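Local coordinates for protein SusD homolog (Bacteroides thetaiotaomicron, PDB 3SGH) that probably binds sugars, being a SusD-like outer-membrane lipoprotein of a gut Bacteroides with an alpha-alpha superhelix, at residues T142-M147 with D488-M493; M195-S200 with R326-L331. One frame throughout, in Å; residues are numbered along the deposited sequence.

Interaction 1: T142-M147 with D488-M493; sequences TVWHAM and DLWWAM
An aromatic cluster of Trp144, Trp490 and Trp491 joins helix 140-162 to a loop near the C-terminus, and it illustrates how flat side chains can meet without a regular stack. CD1 of Trp144 lies 3.9 Å from CZ3 of Trp490, with CE3 of that ring equally near. The pyrrole ring of Trp144 and the benzene ring of Trp490 are inclined by only 28°, yet slid so far past each other that they scarcely overlap. Trp491 is turned much more steeply, its five-membered ring at 78° to that of Trp144, and its CD1 comes within 3.9 Å of Trp144 NE1. A type I turn from Leu489 to Ala492 sets the two tryptophans at its two middle positions. From there the side chains leave differently: CG of Trp490 is anti to the backbone N (chi1 169°), whereas that of Trp491 falls between N and the carbonyl carbon, and both rings come to Trp144. The cluster thereby fastens the loop, far off in sequence, to the helical body of the SusD-like fold, where Trp144 also packs on Ala117 and Ser118 of helix 100-120. The indole nitrogens of Trp144 and Trp491 are linked through one water lying in the planes of both rings: Trp144 NE1 donates to it over 3.0 Å, and Trp491 NE1 does so weakly. The methyl CE of selenomethionine Met147 sits 3.8 Å above one face of Trp144, toward the rim. Putting a leucine in place of Trp144 would probably leave the water without its stronger donor and open a gap between both loop indoles and the helix. Glu140 OE1 accepts from the backbone N of Trp490, tying the turn to the start of the same helix.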
loop_
_atom_site.group_PDB
_atom_site.type_symbol
_atom_site.label_atom_id
_atom_site.label_comp_id
_atom_site.label_asym_id
_atom_site.label_seq_id
_atom_site.Cartn_x
_atom_site.Cartn_y
_atom_site.Cartn_z
ATOM N N THR A 142 4.824 14.809 -14.134
ATOM C CA THR A 142 6.217 14.685 -14.538
ATOM C C THR A 142 6.885 13.560 -13.799
ATOM O O THR A 142 7.601 12.758 -14.400
ATOM C CB THR A 142 6.972 16.032 -14.303
ATOM O OG1 THR A 142 6.429 17.015 -15.213
ATOM C CG2 THR A 142 8.457 15.881 -14.555
ATOM N N VAL A 143 6.653 13.479 -12.489
ATOM C CA VAL A 143 7.302 12.404 -11.705
ATOM C C VAL A 143 6.737 11.032 -12.066
ATOM O O VAL A 143 7.489 10.099 -12.194
ATOM C CB VAL A 143 7.321 12.646 -10.166
ATOM C CG1 VAL A 143 5.925 12.663 -9.538
ATOM C CG2 VAL A 143 8.208 11.625 -9.511
ATOM N N TRP A 144 5.430 10.901 -12.264
ATOM C CA TRP A 144 4.899 9.603 -12.668
ATOM C C TRP A 144 5.507 9.163 -14.002
ATOM O O TRP A 144 5.946 8.027 -14.146
ATOM C CB TRP A 144 3.372 9.640 -12.696
ATOM C CG TRP A 144 2.786 9.505 -11.284
ATOM C CD1 TRP A 144 2.371 10.518 -10.477
ATOM C CD2 TRP A 144 2.632 8.300 -10.510
ATOM N NE1 TRP A 144 1.930 10.042 -9.300
ATOM C CE2 TRP A 144 2.102 8.685 -9.259
ATOM C CE3 TRP A 144 2.876 6.956 -10.758
ATOM C CZ2 TRP A 144 1.787 7.760 -8.264
ATOM C CZ3 TRP A 144 2.608 6.030 -9.748
ATOM C CH2 TRP A 144 2.086 6.440 -8.520
ATOM N N HIS A 145 5.531 10.061 -14.976
ATOM C CA HIS A 145 6.135 9.715 -16.293
ATOM C C HIS A 145 7.633 9.400 -16.200
ATOM O O HIS A 145 8.105 8.387 -16.778
ATOM C CB HIS A 145 5.870 10.801 -17.318
ATOM C CG HIS A 145 4.452 10.839 -17.805
ATOM N ND1 HIS A 145 4.121 11.182 -19.095
ATOM C CD2 HIS A 145 3.283 10.613 -17.170
ATOM C CE1 HIS A 145 2.806 11.154 -19.233
ATOM N NE2 HIS A 145 2.272 10.817 -18.077
ATOM N N ALA A 146 8.373 10.215 -15.440
ATOM C CA ALA A 146 9.786 9.963 -15.185
ATOM C C ALA A 146 10.025 8.602 -14.542
ATOM O O ALA A 146 10.957 7.919 -14.942
ATOM C CB ALA A 146 10.406 11.051 -14.308
HETATM N N MSE A 147 9.190 8.237 -13.554
HETATM C CA MSE A 147 9.321 6.952 -12.868
HETATM C C MSE A 147 9.023 5.796 -13.821
HETATM O O MSE A 147 9.744 4.791 -13.783
HETATM C CB MSE A 147 8.483 6.867 -11.574
HETATM C CG MSE A 147 8.943 7.784 -10.506
HETATM SE SE MSE A 147 8.015 7.516 -8.837
HETATM C CE MSE A 147 6.296 8.166 -9.474
ATOM N N ASP A 488 -6.688 16.978 -3.031
ATOM C CA ASP A 488 -6.563 15.799 -3.846
ATOM C C ASP A 488 -5.287 15.765 -4.673
ATOM O O ASP A 488 -4.832 16.768 -5.224
ATOM C CB ASP A 488 -7.799 15.621 -4.720
ATOM C CG ASP A 488 -8.909 14.807 -4.020
ATOM O OD1 ASP A 488 -8.636 13.683 -3.511
ATOM O OD2 ASP A 488 -10.072 15.320 -3.996
ATOM N N LEU A 489 -4.738 14.555 -4.748
ATOM C CA LEU A 489 -3.669 14.241 -5.673
ATOM C C LEU A 489 -4.137 14.156 -7.141
ATOM O O LEU A 489 -5.316 13.995 -7.439
ATOM C CB LEU A 489 -2.989 12.960 -5.227
ATOM C CG LEU A 489 -2.351 13.054 -3.841
ATOM C CD1 LEU A 489 -1.547 11.803 -3.512
ATOM C CD2 LEU A 489 -1.436 14.304 -3.708
ATOM N N TRP A 490 -3.161 14.179 -8.046
ATOM C CA TRP A 490 -3.409 14.367 -9.474
ATOM C C TRP A 490 -4.253 13.201 -10.045
ATOM O O TRP A 490 -5.136 13.392 -10.904
ATOM C CB TRP A 490 -2.047 14.453 -10.156
ATOM C CG TRP A 490 -2.014 14.391 -11.618
ATOM C CD1 TRP A 490 -2.426 15.367 -12.506
ATOM C CD2 TRP A 490 -1.411 13.361 -12.411
ATOM N NE1 TRP A 490 -2.143 14.960 -13.799
ATOM C CE2 TRP A 490 -1.543 13.732 -13.755
ATOM C CE3 TRP A 490 -0.801 12.154 -12.112
ATOM C CZ2 TRP A 490 -1.083 12.920 -14.810
ATOM C CZ3 TRP A 490 -0.351 11.353 -13.159
ATOM C CH2 TRP A 490 -0.502 11.733 -14.474
ATOM N N TRP A 491 -3.970 12.008 -9.545
ATOM C CA TRP A 491 -4.608 10.776 -9.983
ATOM C C TRP A 491 -5.857 10.424 -9.184
ATOM O O TRP A 491 -6.574 9.501 -9.575
ATOM C CB TRP A 491 -3.635 9.597 -9.898
ATOM C CG TRP A 491 -2.962 9.467 -8.540
ATOM C CD1 TRP A 491 -1.759 9.965 -8.185
ATOM C CD2 TRP A 491 -3.487 8.803 -7.360
ATOM N NE1 TRP A 491 -1.479 9.654 -6.857
ATOM C CE2 TRP A 491 -2.514 8.930 -6.343
ATOM C CE3 TRP A 491 -4.651 8.083 -7.087
ATOM C CZ2 TRP A 491 -2.704 8.422 -5.060
ATOM C CZ3 TRP A 491 -4.834 7.548 -5.813
ATOM C CH2 TRP A 491 -3.880 7.735 -4.812
ATOM N N ALA A 492 -6.137 11.151 -8.099
ATOM C CA ALA A 492 -7.273 10.798 -7.221
ATOM C C ALA A 492 -8.557 11.315 -7.824
ATOM O O ALA A 492 -8.547 12.306 -8.556
ATOM C CB ALA A 492 -7.096 11.410 -5.825
HETATM N N MSE A 493 -9.678 10.678 -7.492
HETATM C CA MSE A 493 -10.988 11.174 -7.892
HETATM C C MSE A 493 -11.276 12.472 -7.127
HETATM O O MSE A 493 -11.021 12.564 -5.944
HETATM C CB MSE A 493 -12.068 10.141 -7.563
HETATM C CG MSE A 493 -13.425 10.607 -7.984
HETATM SE SE MSE A 493 -14.704 9.137 -7.919
HETATM C CE MSE A 493 -14.268 8.285 -6.256
HETATM O O HOH W 1 0.779 11.631 -7.003
#

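Interaction 2: M195-S200 with R326-L331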
loop_
_atom_site.group_PDB
_atom_site.type_symbol
_atom_site.label_atom_id
_atom_site.label_comp_id
_atom_site.label_asym_id
_atom_site.label_seq_id
_atom_site.Cartn_x
_atom_site.Cartn_y
_atom_site.Cartn_z
HETATM N N MSE A 195 1.224 0.905 -10.998
HETATM C CA MSE A 195 1.355 2.327 -11.297
HETATM C C MSE A 195 0.399 2.791 -12.401
HETATM O O MSE A 195 -0.270 3.857 -12.273
HETATM C CB MSE A 195 2.835 2.661 -11.613
HETATM C CG MSE A 195 3.706 2.364 -10.423
HETATM SE SE MSE A 195 5.593 2.608 -10.884
HETATM C CE MSE A 195 5.465 4.354 -11.646
ATOM N N ALA A 196 0.307 1.989 -13.463
ATOM C CA ALA A 196 -0.552 2.274 -14.603
ATOM C C ALA A 196 -2.017 2.364 -14.152
ATOM O O ALA A 196 -2.722 3.306 -14.485
ATOM C CB ALA A 196 -0.403 1.193 -15.693
ATOM N N ILE A 197 -2.472 1.381 -13.380
ATOM C CA ILE A 197 -3.847 1.395 -12.839
ATOM C C ILE A 197 -4.041 2.635 -11.954
ATOM O O ILE A 197 -5.057 3.316 -12.043
ATOM C CB ILE A 197 -4.172 0.076 -12.062
ATOM C CG1 ILE A 197 -4.403 -1.066 -13.098
ATOM C CG2 ILE A 197 -5.401 0.279 -11.083
ATOM C CD1 ILE A 197 -5.776 -0.972 -13.867
ATOM N N ARG A 198 -3.022 2.986 -11.176
ATOM C CA ARG A 198 -3.189 4.104 -10.236
ATOM C C ARG A 198 -3.421 5.430 -10.923
ATOM O O ARG A 198 -4.204 6.269 -10.407
ATOM C CB ARG A 198 -2.017 4.207 -9.301
ATOM C CG ARG A 198 -2.297 5.283 -8.226
ATOM C CD ARG A 198 -1.645 5.074 -7.012
ATOM N NE ARG A 198 -1.919 3.777 -6.431
ATOM C CZ ARG A 198 -1.096 3.236 -5.555
ATOM N NH1 ARG A 198 -0.003 3.915 -5.170
ATOM N NH2 ARG A 198 -1.357 2.025 -5.045
ATOM N N ILE A 199 -2.730 5.636 -12.061
ATOM C CA ILE A 199 -2.905 6.860 -12.860
ATOM C C ILE A 199 -3.939 6.793 -14.010
ATOM O O ILE A 199 -4.047 7.771 -14.820
ATOM C CB ILE A 199 -1.554 7.429 -13.340
ATOM C CG1 ILE A 199 -0.897 6.544 -14.403
ATOM C CG2 ILE A 199 -0.587 7.654 -12.153
ATOM C CD1 ILE A 199 0.066 7.365 -15.295
ATOM N N SER A 200 -4.754 5.727 -14.006
ATOM C CA SER A 200 -5.599 5.387 -15.139
ATOM C C SER A 200 -6.825 6.282 -15.208
ATOM O O SER A 200 -7.421 6.452 -16.293
ATOM C CB SER A 200 -6.009 3.924 -15.117
ATOM O OG SER A 200 -6.774 3.597 -13.980
ATOM N N ARG A 326 -5.074 -6.930 -13.394
ATOM C CA ARG A 326 -5.531 -7.353 -14.722
ATOM C C ARG A 326 -7.052 -7.461 -14.780
ATOM O O ARG A 326 -7.653 -7.146 -15.800
ATOM C CB ARG A 326 -4.841 -8.679 -15.150
ATOM C CG ARG A 326 -3.375 -8.455 -15.518
ATOM C CD ARG A 326 -2.670 -9.730 -15.914
ATOM N NE ARG A 326 -2.486 -10.604 -14.771
ATOM C CZ ARG A 326 -1.982 -11.833 -14.831
ATOM N NH1 ARG A 326 -1.590 -12.345 -15.995
ATOM N NH2 ARG A 326 -1.846 -12.547 -13.732
ATOM N N ALA A 327 -7.696 -7.869 -13.693
ATOM C CA ALA A 327 -9.152 -7.935 -13.679
ATOM C C ALA A 327 -9.718 -6.542 -13.900
ATOM O O ALA A 327 -10.607 -6.364 -14.703
ATOM C CB ALA A 327 -9.670 -8.544 -12.357
ATOM N N GLU A 328 -9.187 -5.545 -13.166
ATOM C CA GLU A 328 -9.635 -4.175 -13.312
ATOM C C GLU A 328 -9.350 -3.669 -14.735
ATOM O O GLU A 328 -10.195 -3.036 -15.323
ATOM C CB GLU A 328 -9.046 -3.226 -12.244
ATOM C CG GLU A 328 -9.628 -1.824 -12.429
ATOM C CD GLU A 328 -9.281 -0.816 -11.349
ATOM O OE1 GLU A 328 -8.430 -1.097 -10.481
ATOM O OE2 GLU A 328 -9.895 0.298 -11.423
ATOM N N GLY A 329 -8.151 -3.930 -15.251
ATOM C CA GLY A 329 -7.809 -3.561 -16.607
ATOM C C GLY A 329 -8.821 -4.148 -17.584
ATOM O O GLY A 329 -9.285 -3.454 -18.495
ATOM N N ALA A 330 -9.213 -5.394 -17.370
ATOM C CA ALA A 330 -10.219 -6.005 -18.250
ATOM C C ALA A 330 -11.569 -5.297 -18.184
ATOM O O ALA A 330 -12.224 -5.091 -19.232
ATOM C CB ALA A 330 -10.336 -7.544 -17.955
ATOM N N LEU A 331 -12.002 -4.925 -16.980
ATOM C CA LEU A 331 -13.229 -4.120 -16.793
ATOM C C LEU A 331 -13.186 -2.783 -17.545
ATOM O O LEU A 331 -14.224 -2.262 -18.007
ATOM C CB LEU A 331 -13.469 -3.848 -15.316
ATOM C CG LEU A 331 -13.866 -5.091 -14.480
ATOM C CD1 LEU A 331 -14.097 -4.581 -13.063
ATOM C CD2 LEU A 331 -15.120 -5.755 -15.063
#
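Ile197 and Glu328 meet through van der Waals contact alone, and the two branches of the isoleucine divide the work. Ile197 CG2 reaches the polar end of the glutamate, 3.4 Å from Glu328 OE1 and close to the carboxylate carbon as well. The other branch carries Ile197 CD1 past the base of the same side chain to the opposing backbone, where it lies 4.0 Å from Gly329 N and 4.2 Å from Glu328 CG. Glu328 can be met along its length because CG is anti to the backbone N (chi1 -177°) and the chain runs on extended. Gly329 has no side chain, and its CA is the nearest to the CA of Ile197 across the two segments, at 7.4 Å. The pairing joins helix 181-198, near its C-terminal end, to helix 319-331 within the alpha-alpha superhelix, and Trp334 of the loop beyond the second helix also packs on Ile197. Leu407 and Leu411 of helix 403-417 press on Glu328, so the acid runs between apolar neighbours, while its charge is answered outside the two segments by a salt bridge from OE2 to Arg431, which probably favours the ionised carboxylate in this buried setting. Hydrogen bonding inside 195-200 deals with the chain where it leaves the helix, Ile199 being the first residue to depart from helical backbone angles. Ile197 O is gripped twice by Ser200, through the backbone N at 3.1 Å and through the hydroxyl OG, the donor in this second bond, at 2.6 Å. The hydroxyl stands 17° off the carbonyl plane, with a C=O to OG angle of 131°.

Interactions 1 and 2 lie about 15 Å apart between centres, yet they share a boundary. In chain order come 142-147, 195-200, 326-331 and 488-493, the inner pair falling wholly between the outer two. Segment 195-200 is the bridge: Met195 CE packs 3.8 Å from Trp144 CE3, Ile199 CG2 reaches both Trp144 and Trp490, and Arg198 O lies 3.4 Å from Trp491 CB. Helix 181-198 therefore has helix 140-162 and the C-terminal loop on one side and helix 319-331 on another. Neighbouring helices and a returning loop are thus packed against one another in a largely buried part of the fold, joining distant parts of the sequence.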